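Local coordinates for protein nicotinate phosphoribosyltransferase (Vibrio cholerae, PDB 4HL7) that probably catalyses the ATP-assisted joining of nicotinate to 5-phosphoribosyl 1-diphosphate, giving nicotinate ribonucleotide, the first step from nicotinate toward NAD, at residues Val39-Ile44 with Arg126-Tyr131; Glu172-Asn177 with Leu335-Ala340; Met184-Arg189 with Gln193-Val198. One frame throughout, in Å; residues are numbered along the deposited sequence.

Contact 1. Residues Val39-Ile44 with Arg126-Tyr131; sequences VRYELI and RDTILY
Tyr41 lays one edge of its ring against Thr128, with CE2 3.5 Å from the hydroxyl oxygen OG1, which sits close to the ring plane. Beyond the ring, the phenol OH reaches the start of Ile129 and lies 3.5 Å from Ile129 CA. CG of Tyr41 is turned beside its own backbone N (chi1 -62°), which helps point the ring edge at Thr128 and lets OH pass on to Ile129. Two residues earlier on the same strand face, the CG2 methyl of Val39 packs 3.4 Å from Thr128 OG1, so the threonine oxygen is flanked by an aliphatic and an aromatic carbon. Threonine is small enough to fit against both, and its OG1 is hydrogen-bonded back to the carbonyl O of Ser124. Ile129 also packs against Met26 and Ile30 of helix 21-33, so the contact joins the antiparallel sheet of the N-terminal domain to two helices. No hydrogen bond crosses between 39-44 and 126-131. The packing can stay van der Waals in character because both hydroxyls have other partners; that of Tyr41 is the carboxylate of Glu233, which ties the strand to the neighbour of His232, the predicted site of autophosphorylation.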
loop_
_atom_site.group_PDB
_atom_site.type_symbol
_atom_site.label_atom_id
_atom_site.label_comp_id
_atom_site.label_asym_id
_atom_site.label_seq_id
_atom_site.Cartn_x
_atom_site.Cartn_y
_atom_site.Cartn_z
ATOM N N VAL A 39 -6.106 -6.899 16.309
ATOM C CA VAL A 39 -4.811 -6.369 15.838
ATOM C C VAL A 39 -4.559 -5.004 16.443
ATOM O O VAL A 39 -5.493 -4.360 16.978
ATOM C CB VAL A 39 -4.720 -6.244 14.266
ATOM C CG1 VAL A 39 -4.626 -7.603 13.552
ATOM C CG2 VAL A 39 -5.885 -5.443 13.691
ATOM N N ARG A 40 -3.314 -4.536 16.315
ATOM C CA ARG A 40 -2.966 -3.153 16.645
ATOM C C ARG A 40 -2.070 -2.642 15.535
ATOM O O ARG A 40 -1.089 -3.319 15.181
ATOM C CB ARG A 40 -2.240 -3.029 17.971
ATOM C CG ARG A 40 -1.866 -1.543 18.266
ATOM C CD ARG A 40 -1.432 -1.331 19.714
ATOM N NE ARG A 40 -0.504 -2.391 20.139
ATOM C CZ ARG A 40 0.800 -2.320 19.921
ATOM N NH1 ARG A 40 1.331 -1.277 19.257
ATOM N NH2 ARG A 40 1.562 -3.285 20.320
ATOM N N TYR A 41 -2.420 -1.478 14.972
ATOM C CA TYR A 41 -1.543 -0.794 13.989
ATOM C C TYR A 41 -0.958 0.421 14.628
ATOM O O TYR A 41 -1.624 1.074 15.483
ATOM C CB TYR A 41 -2.333 -0.252 12.814
ATOM C CG TYR A 41 -3.079 -1.278 11.946
ATOM C CD1 TYR A 41 -2.449 -1.891 10.854
ATOM C CD2 TYR A 41 -4.390 -1.708 12.293
ATOM C CE1 TYR A 41 -3.157 -2.786 10.016
ATOM C CE2 TYR A 41 -5.091 -2.621 11.487
ATOM C CZ TYR A 41 -4.468 -3.181 10.374
ATOM O OH TYR A 41 -5.199 -4.088 9.579
ATOM N N GLU A 42 0.231 0.829 14.135
ATOM C CA GLU A 42 0.862 2.040 14.644
ATOM C C GLU A 42 1.292 2.923 13.505
ATOM O O GLU A 42 1.951 2.450 12.573
ATOM C CB GLU A 42 2.101 1.720 15.511
ATOM C CG GLU A 42 1.762 0.964 16.788
ATOM C CD GLU A 42 0.933 1.813 17.781
ATOM O OE1 GLU A 42 0.345 1.178 18.705
ATOM O OE2 GLU A 42 0.934 3.085 17.687
ATOM N N LEU A 43 0.941 4.199 13.586
ATOM C CA LEU A 43 1.368 5.101 12.540
ATOM C C LEU A 43 2.224 6.149 13.159
ATOM O O LEU A 43 1.970 6.607 14.271
ATOM C CB LEU A 43 0.195 5.782 11.830
ATOM C CG LEU A 43 -0.763 4.894 11.030
ATOM C CD1 LEU A 43 -1.814 4.335 11.983
ATOM C CD2 LEU A 43 -1.431 5.642 9.877
ATOM N N ILE A 44 3.243 6.558 12.431
ATOM C CA ILE A 44 4.077 7.637 12.940
ATOM C C ILE A 44 4.261 8.670 11.840
ATOM O O ILE A 44 4.489 8.318 10.691
ATOM C CB ILE A 44 5.422 7.118 13.520
ATOM C CG1 ILE A 44 6.382 8.306 13.734
ATOM C CG2 ILE A 44 5.956 5.962 12.680
ATOM C CD1 ILE A 44 7.509 7.985 14.663
ATOM N N ARG A 126 -10.938 -7.464 11.149
ATOM C CA ARG A 126 -11.950 -7.146 10.131
ATOM C C ARG A 126 -12.477 -5.679 10.262
ATOM O O ARG A 126 -12.704 -5.027 9.288
ATOM C CB ARG A 126 -13.117 -8.103 10.252
ATOM C CG ARG A 126 -14.208 -7.930 9.168
ATOM C CD ARG A 126 -15.562 -8.366 9.754
ATOM N NE ARG A 126 -16.610 -8.374 8.734
ATOM C CZ ARG A 126 -17.527 -7.438 8.565
ATOM N NH1 ARG A 126 -17.632 -6.402 9.397
ATOM N NH2 ARG A 126 -18.382 -7.585 7.574
ATOM N N ASP A 127 -12.648 -5.199 11.463
ATOM C CA ASP A 127 -13.247 -3.899 11.681
ATOM C C ASP A 127 -12.280 -2.714 11.613
ATOM O O ASP A 127 -12.732 -1.536 11.516
ATOM C CB ASP A 127 -14.017 -3.918 12.943
ATOM C CG ASP A 127 -15.223 -4.922 12.843
ATOM O OD1 ASP A 127 -15.782 -5.196 13.846
ATOM O OD2 ASP A 127 -15.511 -5.437 11.732
ATOM N N THR A 128 -10.993 -3.023 11.610
ATOM C CA THR A 128 -9.953 -1.945 11.624
ATOM C C THR A 128 -9.126 -1.910 10.342
ATOM O O THR A 128 -8.391 -0.934 10.126
ATOM C CB THR A 128 -9.021 -1.993 12.841
ATOM O OG1 THR A 128 -8.278 -3.215 12.876
ATOM C CG2 THR A 128 -9.805 -1.782 14.188
ATOM N N ILE A 129 -9.210 -2.975 9.540
ATOM C CA ILE A 129 -8.320 -3.062 8.365
ATOM C C ILE A 129 -8.536 -1.891 7.374
ATOM O O ILE A 129 -7.605 -1.446 6.724
ATOM C CB ILE A 129 -8.374 -4.436 7.648
ATOM C CG1 ILE A 129 -7.342 -4.447 6.485
ATOM C CG2 ILE A 129 -9.743 -4.706 7.097
ATOM C CD1 ILE A 129 -6.910 -5.796 6.062
ATOM N N LEU A 130 -9.765 -1.382 7.276
ATOM C CA LEU A 130 -9.998 -0.285 6.352
ATOM C C LEU A 130 -9.416 1.078 6.759
ATOM O O LEU A 130 -9.359 1.972 5.912
ATOM C CB LEU A 130 -11.488 -0.134 6.011
ATOM C CG LEU A 130 -12.191 -1.363 5.422
ATOM C CD1 LEU A 130 -13.613 -0.980 5.033
ATOM C CD2 LEU A 130 -11.406 -1.962 4.253
ATOM N N TYR A 131 -9.034 1.249 8.024
ATOM C CA TYR A 131 -8.553 2.570 8.487
ATOM C C TYR A 131 -7.327 3.029 7.733
ATOM O O TYR A 131 -7.215 4.182 7.420
ATOM C CB TYR A 131 -8.164 2.603 9.995
ATOM C CG TYR A 131 -9.331 2.856 10.955
ATOM C CD1 TYR A 131 -9.763 1.872 11.828
ATOM C CD2 TYR A 131 -9.970 4.072 10.959
ATOM C CE1 TYR A 131 -10.820 2.094 12.701
ATOM C CE2 TYR A 131 -11.029 4.321 11.826
ATOM C CZ TYR A 131 -11.439 3.350 12.694
ATOM O OH TYR A 131 -12.476 3.613 13.582
#

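Contact 2. Residues Glu172-Asn177 with Leu335-Ala340; sequences ERRGIN and LCEYFA
Arg174, at the C-terminal end of helix 155-174, wraps its side chain around one carboxylate oxygen of Glu337 on helix 329-339. Its CB already lies 3.5 Å from Glu337 OE1, and CG and CD stay near the same oxygen as the chain bends. Bends at chi2 (143°) and chi3 (70°) bring NE round to donate to OE1 at 3.0 Å, in a nearly straight bond that lies in the guanidinium plane. At the tip, NH2 binds the other oxygen, Glu337 OE2, at 2.9 Å in a less straight bond tilted from that plane, while NH1 forms a salt bridge with Glu170 of its own helix. The grip is side-on, one nitrogen to each oxygen, but not coplanar: the two planes stand 45° apart, and both nitrogens approach from above the carboxylate plane. Glutamate fits here because its chain, extended beyond CG, reaches across to Arg174.

Gly175 is the first residue to leave helical angles, in a Schellman motif whose positive phi glycine adopts readily. Ile176 then faces helix 329-339, which links parallel strands 320-323 and 344-349 of the TIM-barrel-like domain; the contact fastens the end of helix 155-174 to it. Ile176 CG2 packs 3.7 Å from Cys336 CB, while CD1 lies 4.0 Å from Glu337 CG, beside the aliphatic part of that side chain. Leu333 extends this apolar patch, and Phe347 of the parallel sheet lies against Cys336. One water donates both to the carbonyl O of Arg174 and to Glu337 OE1, bridging backbone and carboxylate. The paired arginine and the water probably favour the ionised form of this exposed glutamate.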
loop_
_atom_site.group_PDB
_atom_site.type_symbol
_atom_site.label_atom_id
_atom_site.label_comp_id
_atom_site.label_asym_id
_atom_site.label_seq_id
_atom_site.Cartn_x
_atom_site.Cartn_y
_atom_site.Cartn_z
ATOM N N GLU A 172 8.768 6.595 -27.458
ATOM C CA GLU A 172 8.904 6.633 -28.930
ATOM C C GLU A 172 10.360 6.440 -29.319
ATOM O O GLU A 172 10.673 5.604 -30.144
ATOM C CB GLU A 172 8.346 7.964 -29.478
ATOM C CG GLU A 172 8.218 8.065 -31.006
ATOM N N ARG A 173 11.261 7.236 -28.730
ATOM C CA ARG A 173 12.678 7.156 -29.079
ATOM C C ARG A 173 13.295 5.783 -28.900
ATOM O O ARG A 173 14.050 5.336 -29.749
ATOM C CB ARG A 173 13.484 8.234 -28.341
ATOM C CG ARG A 173 14.987 8.240 -28.617
ATOM C CD ARG A 173 15.678 9.426 -27.932
ATOM N NE ARG A 173 15.998 9.167 -26.524
ATOM C CZ ARG A 173 17.006 8.400 -26.116
ATOM N NH1 ARG A 173 17.791 7.819 -27.020
ATOM N NH2 ARG A 173 17.246 8.224 -24.811
ATOM N N ARG A 174 12.939 5.091 -27.819
ATOM C CA ARG A 174 13.583 3.847 -27.460
ATOM C C ARG A 174 12.768 2.664 -27.905
ATOM O O ARG A 174 13.179 1.525 -27.705
ATOM C CB ARG A 174 13.867 3.820 -25.948
ATOM C CG ARG A 174 15.035 4.760 -25.551
ATOM C CD ARG A 174 14.801 5.461 -24.203
ATOM N NE ARG A 174 14.877 4.530 -23.088
ATOM C CZ ARG A 174 14.883 4.898 -21.798
ATOM N NH1 ARG A 174 14.771 6.208 -21.473
ATOM N NH2 ARG A 174 14.939 3.973 -20.859
ATOM N N GLY A 175 11.615 2.926 -28.512
ATOM C CA GLY A 175 10.792 1.836 -29.069
ATOM C C GLY A 175 10.269 0.880 -27.982
ATOM O O GLY A 175 10.245 -0.368 -28.159
ATOM N N ILE A 176 9.905 1.451 -26.833
ATOM C CA ILE A 176 9.420 0.665 -25.688
ATOM C C ILE A 176 7.927 0.313 -25.882
ATOM O O ILE A 176 7.095 1.176 -26.088
ATOM C CB ILE A 176 9.695 1.399 -24.343
ATOM C CG1 ILE A 176 11.199 1.493 -24.093
ATOM C CG2 ILE A 176 8.957 0.721 -23.142
ATOM C CD1 ILE A 176 11.577 2.542 -23.048
ATOM N N ASN A 177 7.590 -0.970 -25.811
ATOM C CA ASN A 177 6.214 -1.338 -26.069
ATOM C C ASN A 177 5.551 -2.016 -24.859
ATOM O O ASN A 177 4.408 -2.497 -24.964
ATOM C CB ASN A 177 6.122 -2.213 -27.325
ATOM C CG ASN A 177 6.881 -3.504 -27.180
ATOM O OD1 ASN A 177 7.036 -4.032 -26.076
ATOM N ND2 ASN A 177 7.370 -4.027 -28.303
ATOM N N LEU A 335 13.417 -0.340 -16.359
ATOM C CA LEU A 335 12.908 -1.687 -16.032
ATOM C C LEU A 335 12.208 -2.273 -17.251
ATOM O O LEU A 335 12.343 -3.488 -17.495
ATOM C CB LEU A 335 11.987 -1.633 -14.797
ATOM C CG LEU A 335 12.870 -1.553 -13.535
ATOM C CD1 LEU A 335 12.009 -1.091 -12.346
ATOM C CD2 LEU A 335 13.551 -2.863 -13.185
ATOM N N CYS A 336 11.492 -1.415 -18.018
ATOM C CA CYS A 336 10.842 -1.883 -19.279
ATOM C C CYS A 336 11.857 -2.538 -20.219
ATOM O O CYS A 336 11.607 -3.615 -20.746
ATOM C CB CYS A 336 10.199 -0.739 -20.030
ATOM S SG CYS A 336 8.682 -0.096 -19.278
ATOM N N GLU A 337 12.999 -1.862 -20.418
ATOM C CA GLU A 337 14.021 -2.378 -21.342
ATOM C C GLU A 337 14.631 -3.674 -20.826
ATOM O O GLU A 337 14.950 -4.588 -21.620
ATOM C CB GLU A 337 15.086 -1.308 -21.571
ATOM C CG GLU A 337 14.488 -0.195 -22.438
ATOM C CD GLU A 337 15.351 1.040 -22.607
ATOM O OE1 GLU A 337 15.282 1.606 -23.705
ATOM O OE2 GLU A 337 16.084 1.463 -21.654
ATOM N N TYR A 338 14.881 -3.732 -19.525
ATOM C CA TYR A 338 15.570 -4.855 -18.948
ATOM C C TYR A 338 14.691 -6.121 -18.991
ATOM O O TYR A 338 15.215 -7.219 -19.091
ATOM C CB TYR A 338 15.923 -4.592 -17.491
ATOM C CG TYR A 338 16.915 -5.573 -16.881
ATOM C CD1 TYR A 338 18.298 -5.417 -17.085
ATOM C CD2 TYR A 338 16.490 -6.629 -16.071
ATOM C CE1 TYR A 338 19.220 -6.310 -16.515
ATOM C CE2 TYR A 338 17.380 -7.522 -15.508
ATOM C CZ TYR A 338 18.749 -7.361 -15.705
ATOM O OH TYR A 338 19.604 -8.244 -15.091
ATOM N N PHE A 339 13.377 -5.943 -18.846
ATOM C CA PHE A 339 12.448 -7.112 -18.732
ATOM C C PHE A 339 11.629 -7.400 -19.996
ATOM O O PHE A 339 10.866 -8.364 -20.037
ATOM C CB PHE A 339 11.588 -7.034 -17.432
ATOM C CG PHE A 339 12.385 -7.277 -16.198
ATOM C CD1 PHE A 339 12.648 -6.233 -15.291
ATOM C CD2 PHE A 339 12.909 -8.522 -15.940
ATOM C CE1 PHE A 339 13.432 -6.441 -14.157
ATOM C CE2 PHE A 339 13.675 -8.785 -14.786
ATOM C CZ PHE A 339 13.945 -7.738 -13.870
ATOM N N ALA A 340 11.859 -6.602 -21.043
ATOM C CA ALA A 340 11.131 -6.746 -22.310
ATOM C C ALA A 340 11.296 -8.172 -22.828
ATOM O O ALA A 340 12.405 -8.728 -22.812
ATOM C CB ALA A 340 11.628 -5.716 -23.350
HETATM O O HOH W 1 14.687 0.035 -25.764
#

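Contact 3. Residues Met184-Arg189 with Gln193-Val198; sequences MGTRRR and QVQRDV
Gln195 reaches from helix 192-205 to the loop 184-189 that follows strand 181-183, within a beta-strand, loop, helix unit of the TIM-barrel-like domain of this family. CG stands opposite the backbone N (chi1 -175°) and the chain stays extended at chi2, which carries the amide out to the loop, between Thr186 and Arg189. Glutamine suits the place because one flat end both gives and accepts: NE2 donates to Thr186 OG1 at 2.9 Å in an almost straight bond lying in the amide plane, while OE1 accepts from Arg189.

Arg189 takes the less common first torsion, with CG between the backbone N and the carbonyl carbon (chi1 63°), and then runs extended from CG to NE. That course brings CD within 3.1 Å of Gln195 OE1 and sets NH1 to donate to the same oxygen. Guanidinium and amide planes are turned 67° apart, yet OE1 still lies in the guanidinium plane, at its edge. Thr186 holds its OG1 beside its own backbone N, facing the amide, and this oxygen also hydrogen-bonds with Asn215.

All four touching residues are buried, so pairing these polar groups matters. Arg189 NH1 has a second partner in Asp18, which probably balances its charge, and Phe218 of helix 216-222 packs on both Arg189 and Gln195. A sulfate ion, probably from the crystallisation liquor, is bound about 6 Å from Gly185 and may mark a pocket beside the loop. The bond from Arg189 NH1 reaches Gln195 OE1 at 2.7 Å, almost in line with the carbonyl bond.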
loop_
_atom_site.group_PDB
_atom_site.type_symbol
_atom_site.label_atom_id
_atom_site.label_comp_id
_atom_site.label_asym_id
_atom_site.label_seq_id
_atom_site.Cartn_x
_atom_site.Cartn_y
_atom_site.Cartn_z
HETATM N N MSE A 184 -1.349 4.074 -7.675
HETATM C CA MSE A 184 -1.411 3.545 -6.308
HETATM C C MSE A 184 -1.111 4.681 -5.376
HETATM O O MSE A 184 -0.488 4.485 -4.346
HETATM C CB MSE A 184 -0.417 2.380 -6.036
HETATM C CG MSE A 184 -0.772 1.116 -6.755
HETATM SE SE MSE A 184 0.606 -0.215 -6.125
HETATM C CE MSE A 184 -0.154 -1.517 -7.289
ATOM N N GLY A 185 -1.527 5.880 -5.717
ATOM C CA GLY A 185 -1.190 7.015 -4.870
ATOM C C GLY A 185 -2.258 7.529 -3.938
ATOM O O GLY A 185 -2.255 8.698 -3.585
ATOM N N THR A 186 -3.178 6.686 -3.531
ATOM C CA THR A 186 -4.191 7.157 -2.591
ATOM C C THR A 186 -3.610 7.535 -1.185
ATOM O O THR A 186 -3.946 8.584 -0.604
ATOM C CB THR A 186 -5.239 6.021 -2.400
ATOM O OG1 THR A 186 -5.936 5.792 -3.636
ATOM C CG2 THR A 186 -6.254 6.368 -1.257
ATOM N N ARG A 187 -2.820 6.618 -0.606
ATOM C CA ARG A 187 -2.366 6.766 0.800
ATOM C C ARG A 187 -1.508 7.986 1.046
ATOM O O ARG A 187 -1.517 8.540 2.162
ATOM C CB ARG A 187 -1.626 5.520 1.303
ATOM C CG ARG A 187 -0.313 5.194 0.571
ATOM C CD ARG A 187 0.196 3.820 0.984
ATOM N NE ARG A 187 -0.802 2.796 0.769
ATOM C CZ ARG A 187 -0.976 1.756 1.586
ATOM N NH1 ARG A 187 -0.206 1.653 2.652
ATOM N NH2 ARG A 187 -1.945 0.853 1.349
ATOM N N ARG A 188 -0.812 8.462 0.006
ATOM C CA ARG A 188 -0.005 9.701 0.253
ATOM C C ARG A 188 -0.304 10.816 -0.724
ATOM O O ARG A 188 0.560 11.638 -1.044
ATOM C CB ARG A 188 1.506 9.414 0.357
ATOM C CG ARG A 188 1.977 8.895 1.732
ATOM C CD ARG A 188 3.377 8.260 1.578
ATOM N NE ARG A 188 3.773 7.333 2.649
ATOM C CZ ARG A 188 3.758 5.992 2.567
ATOM N NH1 ARG A 188 3.299 5.356 1.473
ATOM N NH2 ARG A 188 4.190 5.269 3.614
ATOM N N ARG A 189 -1.555 10.890 -1.148
ATOM C CA ARG A 189 -1.928 11.961 -2.083
ATOM C C ARG A 189 -1.815 13.328 -1.439
ATOM O O ARG A 189 -1.988 13.480 -0.220
ATOM C CB ARG A 189 -3.346 11.785 -2.616
ATOM C CG ARG A 189 -4.455 11.852 -1.532
ATOM C CD ARG A 189 -5.645 11.086 -2.050
ATOM N NE ARG A 189 -6.734 11.205 -1.085
ATOM C CZ ARG A 189 -7.860 10.516 -1.162
ATOM N NH1 ARG A 189 -8.074 9.706 -2.213
ATOM N NH2 ARG A 189 -8.812 10.699 -0.224
ATOM N N GLN A 193 -8.746 15.755 -4.359
ATOM C CA GLN A 193 -8.936 16.555 -5.597
ATOM C C GLN A 193 -7.749 16.417 -6.525
ATOM O O GLN A 193 -7.932 16.239 -7.757
ATOM C CB GLN A 193 -9.235 18.046 -5.289
ATOM C CG GLN A 193 -9.653 18.901 -6.505
ATOM C CD GLN A 193 -10.865 18.327 -7.201
ATOM O OE1 GLN A 193 -11.831 18.001 -6.564
ATOM N NE2 GLN A 193 -10.752 18.087 -8.488
ATOM N N VAL A 194 -6.527 16.499 -5.968
ATOM C CA VAL A 194 -5.354 16.321 -6.797
ATOM C C VAL A 194 -5.274 14.920 -7.359
ATOM O O VAL A 194 -4.971 14.755 -8.560
ATOM C CB VAL A 194 -4.025 16.649 -6.074
ATOM C CG1 VAL A 194 -2.841 16.125 -6.892
ATOM C CG2 VAL A 194 -3.927 18.143 -5.836
ATOM N N GLN A 195 -5.566 13.899 -6.551
ATOM C CA GLN A 195 -5.570 12.530 -7.091
ATOM C C GLN A 195 -6.622 12.415 -8.181
ATOM O O GLN A 195 -6.406 11.722 -9.191
ATOM C CB GLN A 195 -5.882 11.474 -6.023
ATOM C CG GLN A 195 -5.774 10.017 -6.553
ATOM C CD GLN A 195 -6.018 8.980 -5.484
ATOM O OE1 GLN A 195 -6.588 9.287 -4.442
ATOM N NE2 GLN A 195 -5.570 7.738 -5.727
ATOM N N ARG A 196 -7.798 12.988 -7.910
ATOM C CA ARG A 196 -8.903 12.925 -8.883
ATOM C C ARG A 196 -8.438 13.476 -10.256
ATOM O O ARG A 196 -8.586 12.804 -11.285
ATOM C CB ARG A 196 -10.139 13.659 -8.371
ATOM C CG ARG A 196 -11.369 13.511 -9.293
ATOM C CD ARG A 196 -11.501 14.729 -10.203
ATOM N NE ARG A 196 -12.310 14.412 -11.377
ATOM C CZ ARG A 196 -12.145 14.978 -12.577
ATOM N NH1 ARG A 196 -12.930 14.627 -13.585
ATOM N NH2 ARG A 196 -11.185 15.883 -12.772
ATOM N N ASP A 197 -7.835 14.657 -10.250
ATOM C CA ASP A 197 -7.386 15.314 -11.491
ATOM C C ASP A 197 -6.248 14.540 -12.161
ATOM O O ASP A 197 -6.132 14.519 -13.391
ATOM C CB ASP A 197 -6.870 16.697 -11.184
ATOM C CG ASP A 197 -7.984 17.687 -10.869
ATOM O OD1 ASP A 197 -9.154 17.376 -11.135
ATOM O OD2 ASP A 197 -7.677 18.740 -10.279
ATOM N N VAL A 198 -5.353 13.991 -11.341
ATOM C CA VAL A 198 -4.254 13.190 -11.833
ATOM C C VAL A 198 -4.753 11.969 -12.582
ATOM O O VAL A 198 -4.299 11.690 -13.703
ATOM C CB VAL A 198 -3.260 12.811 -10.693
ATOM C CG1 VAL A 198 -2.372 11.637 -11.122
ATOM C CG2 VAL A 198 -2.472 14.077 -10.302
#

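Overall arrangement
Contacts 1 and 3 are buried, each with its centre about 13 Å from the chain's centre, whereas contact 2 lies at the periphery, about 26 Å out and partly exposed. Contact 1 belongs to the N-terminal domain and its antiparallel sheet; contact 3 lies in the TIM-barrel-like domain, and its nearest atoms are about 8 Å from those of contact 1. The helix 155-174 that ends at contact 2 also touches the helix of contact 3, through Val194, Asp197 and Val198. Chemistry follows place: contact 1 has no hydrogen bond or salt bridge across it, contact 3 pairs buried polar groups through one amide, and contact 2 combines a salt bridge and a water with a small apolar patch.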